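PDB 6XF9: packaging protein UL32 from Human herpesvirus 8 type M, which forms a zinc-binding pentameric ring required for herpesviral packaging, probably by controlling cleavage and encapsidation of the viral genomic DNA. Local coordinates for residues Ser24-His29 with Pro37-Ile42; Cys88-Met93 with Pro222-Ala227. All blocks are in the same frame, centred on the assembly; numbering follows the deposited sequence.

Contact 1 is a surface contact, its centre about 21 Å from that of the chain, whereas contact 2 is largely buried, its centre about 11 Å from that of the chain. They hold different elements: a short strand against the helix 37-45 in the first, the starts of the helices 89-106 and 225-235 in the second. Neither has a hydrogen bond across it. In contact 1 one methionine meets a leucine and a proline; in contact 2 a threonine methyl meets a leucine and an indole lies by a backbone carbonyl. Their centres are 22 Å apart, yet Met280 touches Ser24 of contact 1 and Trp89 of contact 2.

Contact 1 of 2, residues Ser24-His29 with Pro37-Ile42; sequences SLLPEH and PIMTQI
Met39, reaching out from the first turn of the helix 37-45, carries this contact by lying against Pro27 and Leu26, in the short extended run at the middle of the segment 24-29. With CG anti to its own carbonyl carbon (chi1 -58°) and further bends at chi2 and chi3, the methionine chain folds round instead of running straight out. Its three outer atoms are thereby shared between two neighbours. CG of Met39 sits 3.7 Å from CG of Pro27, on the CG-CD side of the pyrrolidine ring, and Met39 SD is 3.8 Å from Pro27 CD. The sulfur also meets a leucine methyl, with Met39 SD 3.8 Å from Leu26 CD2. Beyond it, the terminal methyl meets the same carbon, Met39 CE lying 3.9 Å from Leu26 CD2. Leu26 starts out pointing away from the helix, and it is this one branch that comes back toward the methionine.

All of this is apolar packing, with 169 Å² buried in total, and no hydrogen bond crosses between the segments. Strand and helix are therefore joined here through side chains, with the CA atoms of Leu26 and Met39 8.0 Å apart. The weakly bonded strand 26-27 also pairs antiparallel with the strand 271-272, while Met39 and Ile42 both touch Leu163 of the helix 145-164.

Contact 2 of 2, residues Cys88-Met93 with Pro222-Ala227; sequences CWTSTM and PSLLPA
Thr90 and Leu224 meet methyl to methyl where two helix starts come together, in the largely helical, zinc-binding fold of this chain. Thr90 CG2 is 3.8 Å from Leu224 CD1, and the two side chains meet at a slant. In Thr90, chi1 of -60° sets CG2 anti to the backbone N, which directs the methyl to the leucine; OG1 lies beside that N and is hydrogen-bonded elsewhere in the structure. A second, looser approach brings CH2 of Trp89 to 4.3 Å from the backbone O of Ala227. No hydrogen bond crosses between the segments.

Several neighbours pack against the indole. One turn along its own helix, Met93 places CB 3.9 Å above one face of the ring, toward the rim. Trp232 of the helix 225-235 makes an edge-to-face pair with Trp89, and Leu228 and Ile231 of that helix touch it too.

A third helix, 297-304, ties both starts together. The carboxylate of Glu300 accepts from the backbone N atoms of Trp89 and Thr90, a pattern that would suit the positive end of the helix dipole, and Ala304 pairs by backbone with Leu224. This helix carries Cys299, a zinc ligand whose side chain lies about 8 Å from that of Thr90. Ahead of the turn into the other helix, Ser223 makes a capping bond: its OG accepts from Leu225 N at 3.0 Å, with an N-H...O angle of 151°.

Contact 1 of 2, residues Ser24-His29 with Pro37-Ile42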
loop_
_atom_site.group_PDB
_atom_site.type_symbol
_atom_site.label_atom_id
_atom_site.label_comp_id
_atom_site.label_asym_id
_atom_site.label_seq_id
_atom_site.Cartn_x
_atom_site.Cartn_y
_atom_site.Cartn_z
ATOM N N SER D 24 -36.088 -27.926 -12.047
ATOM C CA SER D 24 -35.234 -27.413 -10.984
ATOM C C SER D 24 -34.075 -28.348 -10.640
ATOM O O SER D 24 -33.397 -28.142 -9.624
ATOM C CB SER D 24 -36.082 -27.133 -9.746
ATOM O OG SER D 24 -37.004 -26.095 -10.032
ATOM N N LEU D 25 -33.813 -29.348 -11.469
ATOM C CA LEU D 25 -32.646 -30.195 -11.324
ATOM C C LEU D 25 -31.563 -29.676 -12.263
ATOM O O LEU D 25 -31.847 -29.007 -13.259
ATOM C CB LEU D 25 -32.975 -31.643 -11.672
ATOM C CG LEU D 25 -34.010 -32.371 -10.818
ATOM C CD1 LEU D 25 -34.533 -33.617 -11.565
ATOM C CD2 LEU D 25 -33.500 -32.732 -9.460
ATOM N N LEU D 26 -30.316 -29.961 -11.926
ATOM C CA LEU D 26 -29.195 -29.542 -12.763
ATOM C C LEU D 26 -28.955 -30.527 -13.913
ATOM O O LEU D 26 -29.358 -31.689 -13.835
ATOM C CB LEU D 26 -27.944 -29.408 -11.905
ATOM C CG LEU D 26 -27.927 -28.172 -11.027
ATOM C CD1 LEU D 26 -26.819 -28.307 -10.035
ATOM C CD2 LEU D 26 -27.683 -26.965 -11.916
ATOM N N PRO D 27 -28.300 -30.085 -14.997
ATOM C CA PRO D 27 -27.981 -31.009 -16.103
ATOM C C PRO D 27 -27.019 -32.117 -15.678
ATOM O O PRO D 27 -26.085 -31.887 -14.901
ATOM C CB PRO D 27 -27.338 -30.094 -17.153
ATOM C CG PRO D 27 -27.831 -28.731 -16.849
ATOM C CD PRO D 27 -28.033 -28.681 -15.357
ATOM N N GLU D 28 -27.244 -33.330 -16.220
ATOM C CA GLU D 28 -26.464 -34.498 -15.799
ATOM C C GLU D 28 -24.998 -34.357 -16.198
ATOM O O GLU D 28 -24.094 -34.543 -15.371
ATOM C CB GLU D 28 -27.062 -35.779 -16.391
ATOM N N HIS D 29 -24.743 -34.014 -17.458
ATOM C CA HIS D 29 -23.389 -33.874 -17.989
ATOM C C HIS D 29 -23.376 -32.538 -18.718
ATOM O O HIS D 29 -23.454 -32.484 -19.956
ATOM C CB HIS D 29 -23.018 -35.059 -18.886
ATOM C CG HIS D 29 -23.156 -36.398 -18.214
ATOM N ND1 HIS D 29 -22.326 -36.813 -17.191
ATOM C CD2 HIS D 29 -24.012 -37.425 -18.437
ATOM C CE1 HIS D 29 -22.669 -38.032 -16.806
ATOM N NE2 HIS D 29 -23.687 -38.427 -17.549
ATOM N N PRO D 37 -31.453 -24.927 -22.211
ATOM C CA PRO D 37 -32.462 -23.866 -22.096
ATOM C C PRO D 37 -32.862 -23.547 -20.663
ATOM O O PRO D 37 -33.207 -22.394 -20.378
ATOM C CB PRO D 37 -33.638 -24.408 -22.914
ATOM C CG PRO D 37 -33.396 -25.868 -23.014
ATOM C CD PRO D 37 -31.917 -26.051 -23.036
ATOM N N ILE D 38 -32.838 -24.518 -19.751
ATOM C CA ILE D 38 -33.141 -24.219 -18.352
ATOM C C ILE D 38 -32.044 -23.358 -17.734
ATOM O O ILE D 38 -32.316 -22.307 -17.143
ATOM C CB ILE D 38 -33.373 -25.521 -17.562
ATOM C CG1 ILE D 38 -34.731 -26.110 -17.959
ATOM C CG2 ILE D 38 -33.257 -25.292 -16.050
ATOM C CD1 ILE D 38 -35.018 -27.471 -17.383
ATOM N N MET D 39 -30.787 -23.783 -17.853
ATOM C CA MET D 39 -29.706 -22.974 -17.301
ATOM C C MET D 39 -29.626 -21.599 -17.958
ATOM O O MET D 39 -29.256 -20.617 -17.299
ATOM C CB MET D 39 -28.376 -23.703 -17.457
ATOM C CG MET D 39 -28.343 -25.067 -16.796
ATOM S SD MET D 39 -28.560 -24.943 -15.013
ATOM C CE MET D 39 -26.969 -24.233 -14.565
ATOM N N THR D 40 -29.961 -21.501 -19.250
ATOM C CA THR D 40 -29.873 -20.213 -19.932
ATOM C C THR D 40 -30.906 -19.239 -19.385
ATOM O O THR D 40 -30.655 -18.030 -19.300
ATOM C CB THR D 40 -30.056 -20.387 -21.441
ATOM O OG1 THR D 40 -29.119 -21.352 -21.950
ATOM C CG2 THR D 40 -29.796 -19.060 -22.140
ATOM N N GLN D 41 -32.090 -19.752 -19.040
ATOM C CA GLN D 41 -33.155 -18.900 -18.518
ATOM C C GLN D 41 -32.889 -18.481 -17.079
ATOM O O GLN D 41 -33.085 -17.312 -16.726
ATOM C CB GLN D 41 -34.503 -19.620 -18.619
ATOM C CG GLN D 41 -35.700 -18.700 -18.498
ATOM C CD GLN D 41 -37.011 -19.452 -18.299
ATOM O OE1 GLN D 41 -37.401 -20.272 -19.134
ATOM N NE2 GLN D 41 -37.697 -19.178 -17.188
ATOM N N ILE D 42 -32.459 -19.416 -16.226
ATOM C CA ILE D 42 -32.125 -19.051 -14.852
ATOM C C ILE D 42 -31.026 -17.999 -14.856
ATOM O O ILE D 42 -31.091 -16.999 -14.137
ATOM C CB ILE D 42 -31.716 -20.298 -14.051
ATOM C CG1 ILE D 42 -32.909 -21.227 -13.866
ATOM C CG2 ILE D 42 -31.147 -19.899 -12.697
ATOM C CD1 ILE D 42 -32.555 -22.521 -13.182
#

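Contact 2 of 2, residues Cys88-Met93 with Pro222-Ala227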
loop_
_atom_site.group_PDB
_atom_site.type_symbol
_atom_site.label_atom_id
_atom_site.label_comp_id
_atom_site.label_asym_id
_atom_site.label_seq_id
_atom_site.Cartn_x
_atom_site.Cartn_y
_atom_site.Cartn_z
ATOM N N CYS D 88 -35.276 -21.155 1.844
ATOM C CA CYS D 88 -34.887 -22.554 1.696
ATOM C C CYS D 88 -35.685 -23.188 0.568
ATOM O O CYS D 88 -36.429 -22.506 -0.146
ATOM C CB CYS D 88 -35.056 -23.298 3.016
ATOM S SG CYS D 88 -36.650 -23.063 3.766
ATOM N N TRP D 89 -35.508 -24.501 0.384
ATOM C CA TRP D 89 -36.281 -25.186 -0.644
ATOM C C TRP D 89 -37.766 -25.202 -0.288
ATOM O O TRP D 89 -38.601 -24.786 -1.099
ATOM C CB TRP D 89 -35.765 -26.617 -0.855
ATOM C CG TRP D 89 -36.636 -27.366 -1.801
ATOM C CD1 TRP D 89 -36.592 -27.337 -3.153
ATOM C CD2 TRP D 89 -37.748 -28.198 -1.450
ATOM N NE1 TRP D 89 -37.591 -28.129 -3.676
ATOM C CE2 TRP D 89 -38.308 -28.673 -2.642
ATOM C CE3 TRP D 89 -38.307 -28.605 -0.239
ATOM C CZ2 TRP D 89 -39.403 -29.517 -2.658
ATOM C CZ3 TRP D 89 -39.394 -29.451 -0.259
ATOM C CH2 TRP D 89 -39.935 -29.888 -1.455
ATOM N N THR D 90 -38.086 -25.584 0.942
ATOM C CA THR D 90 -39.479 -25.729 1.347
ATOM C C THR D 90 -40.273 -24.443 1.192
ATOM O O THR D 90 -41.434 -24.476 0.782
ATOM C CB THR D 90 -39.591 -26.212 2.806
ATOM O OG1 THR D 90 -38.937 -27.479 2.944
ATOM C CG2 THR D 90 -41.052 -26.353 3.209
ATOM N N SER D 91 -39.665 -23.311 1.518
ATOM C CA SER D 91 -40.375 -22.040 1.387
ATOM C C SER D 91 -40.616 -21.699 -0.071
ATOM O O SER D 91 -41.612 -21.038 -0.387
ATOM C CB SER D 91 -39.624 -20.903 2.069
ATOM O OG SER D 91 -39.251 -21.261 3.390
ATOM N N THR D 92 -39.722 -22.122 -0.974
ATOM C CA THR D 92 -39.958 -21.906 -2.401
ATOM C C THR D 92 -41.052 -22.825 -2.925
ATOM O O THR D 92 -41.921 -22.390 -3.693
ATOM C CB THR D 92 -38.664 -22.126 -3.175
ATOM O OG1 THR D 92 -37.667 -21.252 -2.640
ATOM C CG2 THR D 92 -38.852 -21.864 -4.676
ATOM N N MET D 93 -41.033 -24.090 -2.497
ATOM C CA MET D 93 -42.079 -25.046 -2.848
ATOM C C MET D 93 -43.447 -24.536 -2.403
ATOM O O MET D 93 -44.397 -24.515 -3.192
ATOM C CB MET D 93 -41.755 -26.390 -2.194
ATOM C CG MET D 93 -42.616 -27.590 -2.572
ATOM S SD MET D 93 -42.657 -28.006 -4.336
ATOM C CE MET D 93 -43.195 -29.699 -4.177
ATOM N N PRO D 222 -50.567 -29.265 8.886
ATOM C CA PRO D 222 -49.726 -30.459 8.695
ATOM C C PRO D 222 -48.249 -30.141 8.453
ATOM O O PRO D 222 -47.892 -29.178 7.767
ATOM C CB PRO D 222 -50.338 -31.125 7.454
ATOM C CG PRO D 222 -51.727 -30.574 7.349
ATOM C CD PRO D 222 -51.666 -29.196 7.904
ATOM N N SER D 223 -47.392 -30.994 9.003
ATOM C CA SER D 223 -45.957 -30.873 8.792
ATOM C C SER D 223 -45.617 -31.138 7.343
ATOM O O SER D 223 -46.121 -32.087 6.737
ATOM C CB SER D 223 -45.208 -31.858 9.682
ATOM O OG SER D 223 -43.967 -32.214 9.100
ATOM N N LEU D 224 -44.743 -30.305 6.784
ATOM C CA LEU D 224 -44.291 -30.501 5.412
ATOM C C LEU D 224 -43.090 -31.425 5.317
ATOM O O LEU D 224 -42.605 -31.671 4.205
ATOM C CB LEU D 224 -43.964 -29.158 4.752
ATOM C CG LEU D 224 -45.086 -28.115 4.801
ATOM C CD1 LEU D 224 -44.735 -26.871 4.023
ATOM C CD2 LEU D 224 -46.364 -28.719 4.266
ATOM N N LEU D 225 -42.586 -31.925 6.447
ATOM C CA LEU D 225 -41.434 -32.824 6.406
ATOM C C LEU D 225 -41.575 -34.002 5.450
ATOM O O LEU D 225 -40.613 -34.270 4.704
ATOM C CB LEU D 225 -41.138 -33.353 7.811
ATOM C CG LEU D 225 -40.145 -32.495 8.553
ATOM C CD1 LEU D 225 -39.818 -33.129 9.893
ATOM C CD2 LEU D 225 -38.931 -32.399 7.669
ATOM N N PRO D 226 -42.710 -34.721 5.386
ATOM C CA PRO D 226 -42.782 -35.839 4.432
ATOM C C PRO D 226 -42.545 -35.397 2.998
ATOM O O PRO D 226 -41.829 -36.086 2.254
ATOM C CB PRO D 226 -44.197 -36.389 4.657
ATOM C CG PRO D 226 -44.521 -35.995 6.059
ATOM C CD PRO D 226 -43.940 -34.641 6.201
ATOM N N ALA D 227 -43.130 -34.265 2.588
ATOM C CA ALA D 227 -42.928 -33.780 1.225
ATOM C C ALA D 227 -41.456 -33.516 0.961
ATOM O O ALA D 227 -40.938 -33.840 -0.115
ATOM C CB ALA D 227 -43.742 -32.511 0.997
#